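Long-range contacts in beta-glucosidase (Saccharopolyspora erythraea D, PDB 5M6G), which probably hydrolyses terminal, non-reducing beta-D-glucosyl residues with release of beta-D-glucose, as a member of glycoside hydrolase family 3: residues Asp188-Thr193 and Gly242-Asn247; Gly512-Asp517 and Arg589-Leu594. One frame throughout, in Å; residues are numbered along the deposited sequence.

Contact 1: Asp188-Thr193 and Gly242-Asn247. With MG (magnesium ion), chain C; SOR (sorbitol), chain L.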
ATOM      1  N   ASP A 188       5.788  15.807  -3.330  1.00 15.66           N
ATOM      2  CA  ASP A 188       6.668  14.873  -2.634  1.00 14.06           C
ATOM      3  C   ASP A 188       6.682  15.074  -1.123  1.00 12.32           C
ATOM      4  O   ASP A 188       7.159  14.199  -0.403  1.00 14.38           O
ATOM      5  CB  ASP A 188       8.094  14.995  -3.188  1.00 13.05           C
ATOM      6  CG  ASP A 188       8.227  14.415  -4.577  1.00 19.89           C
ATOM      7  OD1 ASP A 188       7.273  13.748  -5.039  1.00 24.12           O
ATOM      8  OD2 ASP A 188       9.295  14.612  -5.197  1.00 23.45           O
ATOM      9  N   ARG A 189       6.187  16.206  -0.624  1.00 11.31           N
ATOM     10  CA  ARG A 189       6.107  16.390   0.819  1.00 13.81           C
ATOM     11  C   ARG A 189       5.157  15.400   1.479  1.00 17.05           C
ATOM     12  O   ARG A 189       5.234  15.202   2.697  1.00 15.61           O
ATOM     13  CB  ARG A 189       5.661  17.819   1.123  1.00 14.91           C
ATOM     14  CG  ARG A 189       6.761  18.828   0.866  1.00 18.77           C
ATOM     15  CD  ARG A 189       6.254  20.235   1.020  1.00 14.74           C
ATOM     16  NE  ARG A 189       5.470  20.638  -0.137  1.00 15.96           N
ATOM     17  CZ  ARG A 189       5.088  21.891  -0.379  1.00 21.59           C
ATOM     18  NH1 ARG A 189       5.423  22.863   0.460  1.00 20.77           N
ATOM     19  NH2 ARG A 189       4.361  22.170  -1.454  1.00 16.48           N
ATOM     20  N   TRP A 190       4.259  14.798   0.700  1.00 14.61           N
ATOM     21  CA  TRP A 190       3.255  13.880   1.224  1.00 15.00           C
ATOM     22  C   TRP A 190       3.894  12.636   1.831  1.00 13.87           C
ATOM     23  O   TRP A 190       4.758  12.005   1.219  1.00 14.93           O
ATOM     24  CB  TRP A 190       2.312  13.474   0.100  1.00 11.98           C
ATOM     25  CG  TRP A 190       1.075  12.756   0.542  1.00 15.03           C
ATOM     26  CD1 TRP A 190       0.415  12.895   1.738  1.00 11.76           C
ATOM     27  CD2 TRP A 190       0.319  11.812  -0.226  1.00 15.43           C
ATOM     28  NE1 TRP A 190      -0.703  12.091   1.756  1.00 14.37           N
ATOM     29  CE2 TRP A 190      -0.789  11.419   0.563  1.00 13.84           C
ATOM     30  CE3 TRP A 190       0.467  11.261  -1.508  1.00 11.81           C
ATOM     31  CZ2 TRP A 190      -1.739  10.496   0.115  1.00 14.07           C
ATOM     32  CZ3 TRP A 190      -0.484  10.335  -1.950  1.00 13.31           C
ATOM     33  CH2 TRP A 190      -1.571   9.969  -1.140  1.00 13.42           C
ATOM     34  N   GLY A 191       3.440  12.270   3.028  1.00 14.63           N
ATOM     35  CA  GLY A 191       3.935  11.079   3.685  1.00 10.31           C
ATOM     36  C   GLY A 191       3.548   9.772   3.018  1.00 14.70           C
ATOM     37  O   GLY A 191       4.046   8.721   3.433  1.00 12.43           O
ATOM     38  N   ARG A 192       2.675   9.802   2.011  1.00 13.54           N
ATOM     39  CA  ARG A 192       2.303   8.589   1.294  1.00 15.80           C
ATOM     40  C   ARG A 192       2.805   8.592  -0.146  1.00 14.87           C
ATOM     41  O   ARG A 192       2.340   7.790  -0.965  1.00 13.40           O
ATOM     42  CB  ARG A 192       0.784   8.389   1.339  1.00 13.09           C
ATOM     43  CG  ARG A 192       0.191   8.688   2.699  1.00 17.07           C
ATOM     44  CD  ARG A 192      -1.229   8.133   2.830  1.00 11.02           C
ATOM     45  NE  ARG A 192      -1.244   6.680   2.943  1.00 15.40           N
ATOM     46  CZ  ARG A 192      -2.299   5.980   3.365  1.00 17.73           C
ATOM     47  NH1 ARG A 192      -3.416   6.615   3.709  1.00 13.13           N
ATOM     48  NH2 ARG A 192      -2.240   4.654   3.449  1.00 14.47           N
ATOM     49  N   THR A 193       3.749   9.481  -0.471  1.00 12.63           N
ATOM     50  CA  THR A 193       4.314   9.491  -1.814  1.00 13.77           C
ATOM     51  C   THR A 193       4.817   8.105  -2.213  1.00 12.91           C
ATOM     52  O   THR A 193       4.683   7.699  -3.373  1.00 11.55           O
ATOM     53  CB  THR A 193       5.446  10.522  -1.894  1.00 13.49           C
ATOM     54  OG1 THR A 193       4.905  11.833  -1.677  1.00 12.13           O
ATOM     55  CG2 THR A 193       6.137  10.481  -3.261  1.00 12.69           C
ATOM     56  N   GLY A 242       1.012  18.797  -0.293  1.00 17.27           N
ATOM     57  CA  GLY A 242       1.200  17.391   0.033  1.00 17.76           C
ATOM     58  C   GLY A 242       0.828  17.058   1.459  1.00 20.38           C
ATOM     59  O   GLY A 242       1.384  16.123   2.038  1.00 22.61           O
ATOM     60  N   ASP A 243      -0.096  17.805   2.051  1.00 17.11           N
ATOM     61  CA  ASP A 243      -0.530  17.542   3.416  1.00 17.78           C
ATOM     62  C   ASP A 243      -1.467  16.338   3.431  1.00 17.03           C
ATOM     63  O   ASP A 243      -2.488  16.334   2.732  1.00 17.42           O
ATOM     64  CB  ASP A 243      -1.225  18.774   3.996  1.00 16.34           C
ATOM     65  CG  ASP A 243      -1.455  18.668   5.491  1.00 22.06           C
ATOM     66  OD1 ASP A 243      -0.718  17.911   6.158  1.00 19.24           O
ATOM     67  OD2 ASP A 243      -2.377  19.338   6.007  1.00 24.66           O
ATOM     68  N   ASP A 244      -1.132  15.327   4.235  1.00 15.49           N
ATOM     69  CA  ASP A 244      -1.977  14.146   4.356  1.00 14.55           C
ATOM     70  C   ASP A 244      -3.334  14.515   4.949  1.00 11.98           C
ATOM     71  O   ASP A 244      -3.416  15.310   5.890  1.00 16.19           O
ATOM     72  CB  ASP A 244      -1.290  13.098   5.233  1.00 11.93           C
ATOM     73  CG  ASP A 244      -1.967  11.750   5.139  1.00 15.00           C
ATOM     74  OD1 ASP A 244      -2.302  11.376   3.999  1.00 14.46           O
ATOM     75  OD2 ASP A 244      -2.170  11.080   6.181  1.00 15.63           O
ATOM     76  N   GLN A 245      -4.396  13.927   4.387  1.00 14.63           N
ATOM     77  CA  GLN A 245      -5.791  14.204   4.749  1.00 18.20           C
ATOM     78  C   GLN A 245      -6.180  15.651   4.427  1.00 18.37           C
ATOM     79  O   GLN A 245      -7.190  16.152   4.926  1.00 14.37           O
ATOM     80  CB  GLN A 245      -6.063  13.886   6.225  1.00 15.22           C
ATOM     81  CG  GLN A 245      -5.510  12.520   6.658  1.00 21.40           C
ATOM     82  CD  GLN A 245      -5.934  12.106   8.061  1.00 21.39           C
ATOM     83  OE1 GLN A 245      -6.641  12.842   8.769  1.00 20.98           O
ATOM     84  NE2 GLN A 245      -5.471  10.927   8.481  1.00 16.85           N
ATOM     85  N   GLY A 246      -5.381  16.314   3.589  1.00 16.34           N
ATOM     86  CA  GLY A 246      -5.553  17.715   3.281  1.00 15.25           C
ATOM     87  C   GLY A 246      -6.666  17.995   2.293  1.00 16.72           C
ATOM     88  O   GLY A 246      -7.603  17.212   2.117  1.00 15.78           O
ATOM     89  N   ASN A 247      -6.544  19.142   1.631  1.00 14.21           N
ATOM     90  CA  ASN A 247      -7.585  19.660   0.755  1.00 14.85           C
ATOM     91  C   ASN A 247      -7.017  19.720  -0.651  1.00 17.49           C
ATOM     92  O   ASN A 247      -5.984  20.360  -0.880  1.00 19.01           O
ATOM     93  CB  ASN A 247      -8.054  21.041   1.228  1.00 17.76           C
ATOM     94  CG  ASN A 247      -9.196  21.602   0.387  1.00 19.65           C
ATOM     95  OD1 ASN A 247      -9.892  20.863  -0.303  1.00 20.49           O
ATOM     96  ND2 ASN A 247      -9.390  22.921   0.446  1.00 23.51           N
TER
HETATM   97 MG    MG C 702       0.353  16.762   7.509  1.00 19.40          MG
HETATM   98  C1  SOR L 711      -5.463   3.385   4.241  1.00 25.88           C
HETATM   99  C2  SOR L 711      -5.386   2.147   5.119  1.00 38.96           C
HETATM  100  C3  SOR L 711      -5.818   2.518   6.534  1.00 43.25           C
HETATM  101  C4  SOR L 711      -5.429   1.430   7.531  1.00 31.59           C
HETATM  102  C5  SOR L 711      -5.315   1.948   8.968  1.00 40.79           C
HETATM  103  C6  SOR L 711      -4.585   0.894   9.795  1.00 25.74           C
HETATM  104  O1  SOR L 711      -4.604   3.261   3.134  1.00 22.27           O
HETATM  105  O2  SOR L 711      -6.231   1.138   4.596  1.00 26.60           O
HETATM  106  O3  SOR L 711      -7.211   2.692   6.539  1.00 35.74           O
HETATM  107  O4  SOR L 711      -6.372   0.378   7.481  1.00 40.21           O
HETATM  108  O5  SOR L 711      -4.628   3.191   9.035  1.00 37.75           O
HETATM  109  O6  SOR L 711      -4.099   1.456  10.996  1.00 35.41           O
HETATM  110  O   HOH W   1      -1.352  15.565   7.669  1.00 19.70           O
HETATM  111  O   HOH W   2       1.384  15.683   8.902  1.00 20.59           O
HETATM  112  O   HOH W   3       1.941  18.111   7.518  1.00 16.63           O
HETATM  113  O   HOH W   4      -0.293  17.857   9.218  1.00 22.73           O
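W190, whose indole meets D244 at its edge and passes close to G242 O, has its carbonyl oxygen gripped by two donors: T193 OG1, 2.9 Å from W190 O, and T193 N, 3.2 Å from W190 O, both from the same face of the carbonyl plane. The backbone bond closes the type I beta turn W190-T193 and the hydroxyl reinforces it. With CG anti to the backbone N (chi1 -168°), the ring is carried across the second loop. There W190 NE1 donates to D244 OD1 at 2.8 Å and 163°, though that oxygen's position is less certain. On the backbone side, G242 O receives a CA-H...O contact from W190 CA (3.0 Å), and a side chain on G242 would strike W190 N. R192 CB covers one indole face, 3.4 Å above the ring plane and over its centre. A bend at chi3 (72°) takes the guanidinium to sorbitol, where R192 NH2 donates to O1 at 2.8 Å; E195 pairs with R192 NE. On D243, OD1 binds magnesium at 2.1 Å; four waters and D509 complete six ligands, one water also donating to D244 O. D509 further accepts from G191 N and D244 N. One carboxylate thus ties both loops to the metal, and metal and sorbitol sites are linked by directed bonds at each end and aliphatic-on-aromatic packing between, the W190-D244 step being less sure.

Contact 2: Gly512-Asp517 and Arg589-Leu594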
ATOM      1  N   GLY A 512       8.874  20.723   6.201  1.00 20.37           N
ATOM      2  CA  GLY A 512      10.069  21.451   6.586  1.00 21.25           C
ATOM      3  C   GLY A 512      11.252  21.290   5.656  1.00 24.27           C
ATOM      4  O   GLY A 512      12.205  22.067   5.757  1.00 27.52           O
ATOM      5  N   GLY A 513      11.235  20.307   4.775  1.00 17.70           N
ATOM      6  CA  GLY A 513      12.379  20.069   3.910  1.00 18.48           C
ATOM      7  C   GLY A 513      12.559  18.592   3.624  1.00 15.87           C
ATOM      8  O   GLY A 513      12.037  17.719   4.318  1.00 15.66           O
ATOM      9  N   LEU A 514      13.339  18.307   2.571  1.00 14.94           N
ATOM     10  CA  LEU A 514      13.648  16.937   2.177  1.00 16.89           C
ATOM     11  C   LEU A 514      15.140  16.713   1.950  1.00 15.42           C
ATOM     12  O   LEU A 514      15.515  15.757   1.266  1.00 18.07           O
ATOM     13  CB  LEU A 514      12.865  16.537   0.923  1.00 16.03           C
ATOM     14  CG  LEU A 514      11.397  16.165   1.180  1.00 15.80           C
ATOM     15  CD1 LEU A 514      10.601  16.072  -0.115  1.00 16.25           C
ATOM     16  CD2 LEU A 514      11.301  14.856   1.951  1.00 19.99           C
ATOM     17  N   GLY A 515      16.000  17.561   2.505  1.00 19.95           N
ATOM     18  CA  GLY A 515      17.424  17.327   2.389  1.00 17.53           C
ATOM     19  C   GLY A 515      17.885  16.150   3.232  1.00 17.66           C
ATOM     20  O   GLY A 515      17.205  15.690   4.145  1.00 15.13           O
ATOM     21  N   LEU A 516      19.076  15.648   2.920  1.00 19.14           N
ATOM     22  CA  LEU A 516      19.657  14.598   3.745  1.00 19.87           C
ATOM     23  C   LEU A 516      19.878  15.114   5.161  1.00 14.19           C
ATOM     24  O   LEU A 516      20.284  16.262   5.361  1.00 17.16           O
ATOM     25  CB  LEU A 516      20.982  14.121   3.139  1.00 18.69           C
ATOM     26  CG  LEU A 516      20.885  13.437   1.776  1.00 14.63           C
ATOM     27  CD1 LEU A 516      22.276  13.194   1.214  1.00 19.63           C
ATOM     28  CD2 LEU A 516      20.128  12.128   1.930  1.00 21.33           C
ATOM     29  N   ASP A 517      19.601  14.266   6.149  1.00 16.97           N
ATOM     30  CA  ASP A 517      19.839  14.657   7.528  1.00 22.61           C
ATOM     31  C   ASP A 517      21.342  14.774   7.789  1.00 22.56           C
ATOM     32  O   ASP A 517      22.188  14.520   6.917  1.00 18.73           O
ATOM     33  CB  ASP A 517      19.154  13.688   8.498  1.00 18.42           C
ATOM     34  CG  ASP A 517      19.681  12.262   8.418  1.00 21.56           C
ATOM     35  OD1 ASP A 517      20.817  12.036   7.959  1.00 21.10           O
ATOM     36  OD2 ASP A 517      18.946  11.349   8.858  1.00 20.34           O
ATOM     37  N   ARG A 589      15.164  20.184  -8.300  1.00 11.76           N
ATOM     38  CA  ARG A 589      16.414  20.909  -8.088  1.00 14.13           C
ATOM     39  C   ARG A 589      16.438  21.548  -6.711  1.00 17.07           C
ATOM     40  O   ARG A 589      17.512  21.809  -6.159  1.00 14.87           O
ATOM     41  CB  ARG A 589      16.612  22.022  -9.127  1.00 14.55           C
ATOM     42  CG  ARG A 589      17.093  21.571 -10.475  1.00 18.68           C
ATOM     43  CD  ARG A 589      17.475  22.770 -11.359  1.00 14.29           C
ATOM     44  NE  ARG A 589      17.666  22.329 -12.734  1.00 14.01           N
ATOM     45  CZ  ARG A 589      18.758  21.720 -13.176  1.00 14.74           C
ATOM     46  NH1 ARG A 589      19.771  21.474 -12.349  1.00 14.71           N
ATOM     47  NH2 ARG A 589      18.830  21.342 -14.444  1.00 17.71           N
ATOM     48  N   SER A 590      15.259  21.821  -6.165  1.00 15.84           N
ATOM     49  CA  SER A 590      15.132  22.550  -4.919  1.00 14.29           C
ATOM     50  C   SER A 590      13.786  22.206  -4.303  1.00 16.81           C
ATOM     51  O   SER A 590      12.792  22.064  -5.019  1.00 15.50           O
ATOM     52  CB  SER A 590      15.243  24.061  -5.156  1.00 18.38           C
ATOM     53  OG  SER A 590      14.753  24.778  -4.048  1.00 20.12           O
ATOM     54  N   PHE A 591      13.776  22.063  -2.976  1.00 16.37           N
ATOM     55  CA  PHE A 591      12.532  21.943  -2.222  1.00 15.52           C
ATOM     56  C   PHE A 591      11.538  23.051  -2.581  1.00 18.68           C
ATOM     57  O   PHE A 591      10.318  22.840  -2.534  1.00 18.91           O
ATOM     58  CB  PHE A 591      12.875  21.974  -0.733  1.00 16.09           C
ATOM     59  CG  PHE A 591      11.726  21.692   0.168  1.00 15.19           C
ATOM     60  CD1 PHE A 591      11.303  20.378   0.384  1.00 14.99           C
ATOM     61  CD2 PHE A 591      11.080  22.729   0.829  1.00 18.46           C
ATOM     62  CE1 PHE A 591      10.240  20.107   1.230  1.00 16.13           C
ATOM     63  CE2 PHE A 591      10.014  22.471   1.675  1.00 21.83           C
ATOM     64  CZ  PHE A 591       9.596  21.150   1.883  1.00 18.33           C
ATOM     65  N   ASP A 592      12.041  24.233  -2.959  1.00 15.57           N
ATOM     66  CA  ASP A 592      11.186  25.365  -3.299  1.00 16.41           C
ATOM     67  C   ASP A 592      10.337  25.123  -4.543  1.00 15.42           C
ATOM     68  O   ASP A 592       9.388  25.876  -4.780  1.00 15.18           O
ATOM     69  CB  ASP A 592      12.042  26.623  -3.503  1.00 18.10           C
ATOM     70  CG  ASP A 592      12.679  27.114  -2.215  1.00 24.77           C
ATOM     71  OD1 ASP A 592      12.245  26.668  -1.131  1.00 32.62           O
ATOM     72  OD2 ASP A 592      13.608  27.952  -2.281  1.00 25.66           O
ATOM     73  N   GLN A 593      10.669  24.118  -5.354  1.00 14.89           N
ATOM     74  CA  GLN A 593       9.888  23.809  -6.547  1.00 12.37           C
ATOM     75  C   GLN A 593       8.677  22.936  -6.258  1.00 15.47           C
ATOM     76  O   GLN A 593       7.802  22.815  -7.126  1.00 15.53           O
ATOM     77  CB  GLN A 593      10.744  23.086  -7.587  1.00 14.25           C
ATOM     78  CG  GLN A 593      11.847  23.927  -8.249  1.00 14.12           C
ATOM     79  CD  GLN A 593      12.811  23.053  -9.029  1.00 16.20           C
ATOM     80  OE1 GLN A 593      13.269  22.019  -8.530  1.00 17.57           O
ATOM     81  NE2 GLN A 593      13.093  23.434 -10.269  1.00 12.73           N
ATOM     82  N   LEU A 594       8.620  22.287  -5.099  1.00 16.03           N
ATOM     83  CA  LEU A 594       7.483  21.423  -4.811  1.00 13.33           C
ATOM     84  C   LEU A 594       6.202  22.252  -4.740  1.00 15.44           C
ATOM     85  O   LEU A 594       6.206  23.350  -4.185  1.00 14.96           O
ATOM     86  CB  LEU A 594       7.688  20.653  -3.505  1.00 13.51           C
ATOM     87  CG  LEU A 594       8.958  19.816  -3.441  1.00 16.32           C
ATOM     88  CD1 LEU A 594       8.911  18.940  -2.202  1.00 14.37           C
ATOM     89  CD2 LEU A 594       9.083  18.980  -4.711  1.00 11.93           C
TER
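In the C-terminal domain of this family 3 enzyme, the glycine-rich loop between strand 493-499 and helix 518-528 is met by the short 3-10 turn 591-593, whose F591 lies against G513. The evidence is a CH-pi contact: G513 CA sits 3.6 Å from the F591 ring centroid and 19° off its normal, over one face but shifted toward the rim. Since F591 CG is anti to its own N (chi1 -173°), the ring reaches out from the turn to lie along the G512-L514 backbone, with F591 CZ 3.4 Å from G513 N. At its positive-phi, extended backbone angles, a side chain on G513 would be pressed against the preceding carbonyl oxygen; separately, the ring lies against the CA side of this backbone. A serine in place of F591 would probably leave G513 CA without its aromatic cover and open a gap beside L514. The turn is braced from within: D592 N donates to S590 OG at 3.0 Å, an ST turn, while Q593 OE1 accepts from both R589 N and S590 N, the second donor standing above the carbonyl plane. R189 of the N-terminal domain touches L594. L514 crosses F591 at about a right angle, its CG 4.1 Å from F591 CE1, and beside the ring L514 CD1 meets L594 CD1 at 3.9 Å.

Contact 1 closes before contact 2 opens along the chain, and their centres are 14 Å apart on the same side of the molecule's centre. The first belongs to the N-terminal, TIM-barrel-type domain, the second to the C-terminal domain, yet they touch: R189 CD is 3.6 Å from F591 CZ, and D188 O is 3.9 Å from L514 CD1. The loop after strand 493-499 joins them, since it holds E505 of the sorbitol pocket and D509 of the magnesium site before running into 512-517. R542, bonded to D188 O and touched by L514, adds a second bridge. Together they form part of the domain seam, contact 1 reaching the sorbitol pocket and contact 2 lying farther out.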